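Long-range contact in Hep_Hag family (Burkholderia pseudomallei, PDB 3S6L), which probably mediates attachment of the bacterium to host surfaces, forming part of the YadA-like head of the trimeric autotransporter adhesin BoaA: residues 122-127 / 136-141. Sequence-based numbering, arbitrary orientation.
Sequences AAIGAN and VSFGSR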
ATOM      1  N   ALA A 122      11.561   0.528  -7.459  1.00 19.50           N
ATOM      2  CA  ALA A 122      10.134   0.458  -7.256  1.00 19.89           C
ATOM      3  C   ALA A 122       9.391   0.084  -8.523  1.00 19.98           C
ATOM      4  O   ALA A 122       9.737   0.528  -9.625  1.00 20.43           O
ATOM      5  CB  ALA A 122       9.579   1.799  -6.683  1.00 20.44           C
ATOM      6  N   ALA A 123       8.341  -0.705  -8.345  1.00 19.80           N
ATOM      7  CA  ALA A 123       7.483  -1.105  -9.450  1.00 20.01           C
ATOM      8  C   ALA A 123       6.099  -0.608  -9.116  1.00 20.20           C
ATOM      9  O   ALA A 123       5.551  -0.987  -8.063  1.00 21.19           O
ATOM     10  CB  ALA A 123       7.492  -2.625  -9.607  1.00 19.53           C
ATOM     11  N   ILE A 124       5.552   0.248  -9.983  1.00 20.14           N
ATOM     12  CA  ILE A 124       4.226   0.859  -9.785  1.00 20.93           C
ATOM     13  C   ILE A 124       3.272   0.375 -10.879  1.00 20.91           C
ATOM     14  O   ILE A 124       3.533   0.564 -12.077  1.00 21.19           O
ATOM     15  CB  ILE A 124       4.298   2.413  -9.884  1.00 21.02           C
ATOM     16  CG1 ILE A 124       5.332   3.015  -8.936  1.00 23.82           C
ATOM     17  CG2 ILE A 124       2.963   3.056  -9.637  1.00 20.99           C
ATOM     18  CD1 ILE A 124       5.138   2.625  -7.500  1.00 28.38           C
ATOM     19  N   GLY A 125       2.166  -0.241 -10.479  1.00 20.80           N
ATOM     20  CA  GLY A 125       1.146  -0.625 -11.441  1.00 20.29           C
ATOM     21  C   GLY A 125       1.106  -2.127 -11.596  1.00 20.43           C
ATOM     22  O   GLY A 125       2.113  -2.793 -11.384  1.00 20.47           O
ATOM     23  N   ALA A 126      -0.067  -2.658 -11.936  1.00 20.00           N
ATOM     24  CA  ALA A 126      -0.223  -4.073 -12.136  1.00 20.97           C
ATOM     25  C   ALA A 126       0.803  -4.603 -13.184  1.00 22.06           C
ATOM     26  O   ALA A 126       1.023  -3.954 -14.230  1.00 23.05           O
ATOM     27  CB  ALA A 126      -1.651  -4.373 -12.569  1.00 20.51           C
ATOM     28  N   ASN A 127       1.438  -5.746 -12.890  1.00 21.90           N
ATOM     29  CA  ASN A 127       2.389  -6.391 -13.818  1.00 22.33           C
ATOM     30  C   ASN A 127       3.665  -5.582 -14.098  1.00 22.01           C
ATOM     31  O   ASN A 127       4.464  -5.973 -14.960  1.00 22.92           O
ATOM     32  CB  ASN A 127       1.689  -6.730 -15.157  1.00 23.37           C
ATOM     33  CG  ASN A 127       0.434  -7.594 -14.965  1.00 25.72           C
ATOM     34  OD1 ASN A 127      -0.687  -7.198 -15.321  1.00 28.84           O
ATOM     35  ND2 ASN A 127       0.616  -8.758 -14.382  1.00 23.31           N
ATOM     36  N   VAL A 136      12.461   3.647 -10.800  1.00 23.39           N
ATOM     37  CA  VAL A 136      11.044   3.423 -10.517  1.00 22.63           C
ATOM     38  C   VAL A 136      10.390   3.090 -11.836  1.00 22.91           C
ATOM     39  O   VAL A 136      10.393   3.927 -12.730  1.00 24.26           O
ATOM     40  CB  VAL A 136      10.391   4.670  -9.907  1.00 22.23           C
ATOM     41  CG1 VAL A 136       8.916   4.432  -9.671  1.00 22.59           C
ATOM     42  CG2 VAL A 136      11.081   5.043  -8.618  1.00 19.31           C
ATOM     43  N   SER A 137       9.850   1.875 -11.970  1.00 22.34           N
ATOM     44  CA  SER A 137       9.204   1.450 -13.197  1.00 21.38           C
ATOM     45  C   SER A 137       7.677   1.559 -13.177  1.00 21.56           C
ATOM     46  O   SER A 137       7.015   1.134 -12.205  1.00 21.19           O
ATOM     47  CB  SER A 137       9.593   0.007 -13.516  1.00 21.64           C
ATOM     48  OG  SER A 137       8.798  -0.477 -14.597  1.00 21.57           O
ATOM     49  N   PHE A 138       7.111   2.052 -14.285  1.00 21.21           N
ATOM     50  CA  PHE A 138       5.663   2.140 -14.415  1.00 21.35           C
ATOM     51  C   PHE A 138       5.086   1.090 -15.372  1.00 21.69           C
ATOM     52  O   PHE A 138       3.961   1.217 -15.848  1.00 21.73           O
ATOM     53  CB  PHE A 138       5.240   3.575 -14.809  1.00 21.41           C
ATOM     54  CG  PHE A 138       5.640   4.602 -13.802  1.00 20.52           C
ATOM     55  CD1 PHE A 138       4.816   4.882 -12.718  1.00 20.36           C
ATOM     56  CD2 PHE A 138       6.870   5.262 -13.904  1.00 22.15           C
ATOM     57  CE1 PHE A 138       5.194   5.831 -11.774  1.00 20.72           C
ATOM     58  CE2 PHE A 138       7.261   6.209 -12.950  1.00 22.33           C
ATOM     59  CZ  PHE A 138       6.427   6.498 -11.900  1.00 19.45           C
ATOM     60  N   GLY A 139       5.847   0.039 -15.637  1.00 21.91           N
ATOM     61  CA  GLY A 139       5.382  -0.989 -16.557  1.00 22.75           C
ATOM     62  C   GLY A 139       6.504  -1.950 -16.871  1.00 23.94           C
ATOM     63  O   GLY A 139       7.185  -2.442 -15.970  1.00 24.04           O
ATOM     64  N   SER A 140       6.704  -2.205 -18.156  1.00 24.47           N
ATOM     65  CA  SER A 140       7.788  -3.049 -18.612  1.00 25.40           C
ATOM     66  C   SER A 140       7.899  -2.760 -20.086  1.00 26.35           C
ATOM     67  O   SER A 140       7.068  -2.023 -20.631  1.00 26.39           O
ATOM     68  CB  SER A 140       7.497  -4.534 -18.350  1.00 24.96           C
ATOM     69  OG  SER A 140       6.351  -4.971 -19.051  1.00 25.08           O
ATOM     70  N   ARG A 141       8.907  -3.325 -20.734  1.00 27.05           N
ATOM     71  CA  ARG A 141       9.146  -3.046 -22.160  1.00 28.74           C
ATOM     72  C   ARG A 141       7.967  -3.456 -23.045  1.00 28.84           C
ATOM     73  O   ARG A 141       7.449  -4.567 -22.914  1.00 28.68           O
ATOM     74  CB  ARG A 141      10.428  -3.724 -22.627  1.00 29.62           C
ATOM     75  CG  ARG A 141      11.689  -3.052 -22.090  1.00 33.21           C
ATOM     76  CD  ARG A 141      12.909  -3.944 -22.313  1.00 38.14           C
ATOM     77  NE  ARG A 141      13.122  -4.247 -23.724  1.00 40.74           N
ATOM     78  CZ  ARG A 141      13.970  -3.585 -24.516  1.00 44.48           C
ATOM     79  NH1 ARG A 141      14.690  -2.570 -24.038  1.00 43.60           N
ATOM     80  NH2 ARG A 141      14.116  -3.951 -25.793  1.00 43.67           N
TER
HETATM   81  O   HOH W   1       4.121  -5.422 -17.762  1.00 15.38           O
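Ile124 and Phe138 send their side chains off the backbone alike: in each the gamma carbon (CG1 of Ile124, CG of Phe138) stands anti to the carbonyl carbon, with chi1 -54° and -61°, and the two groups run side by side in the same direction. The ring meets the isoleucine obliquely, Phe138 CD1 lying 3.8 Å from Ile124 CB while Phe138 CE1 comes close to Ile124 CG1. Ile124 CG1 also approaches Val136 CG1 at 3.9 Å, so one branch of the isoleucine touches both valine and phenylalanine of the neighbouring strand. Ala122 CB is small enough to lie against both valine methyls, 4.0 Å from Val136 CG1.

Beneath this apolar face the backbones pair in parallel, Ala122 with Val136 and Ala123 with Ser137. Ser137 straddles Ala123: its N donates to Ala122 O at 2.7 Å, and its O receives Ile124 N at 2.8 Å in a nearly straight bond.

These are successive rungs of the left-handed beta-roll of the YadA-like head, whose coils recur about every fourteen residues. Three subunits form the head, and Ile124 packs against Ile124 of both other subunits, while Phe138 touches Leu147 of the second and Val136 of the third; bulky hydrocarbon therefore suits this face.

The opposite face carries Ala123 and Ser137, and here small residues fit, both packing on Ala130 of strand 129-130. Ser137 OG accepts Gly139 N at 3.2 Å, an ST turn where the chain leaves the strand; its hydroxyl is also hydrogen-bonded to Val129 O, and to Asn149 ND2 of the second subunit. Gly125 has a positive phi (110°), where a side chain would press on the preceding carbonyl oxygen. Farther along, a water links Asn127 O, to which it donates, with Ser140 OG, 2.6 Å from the water oxygen.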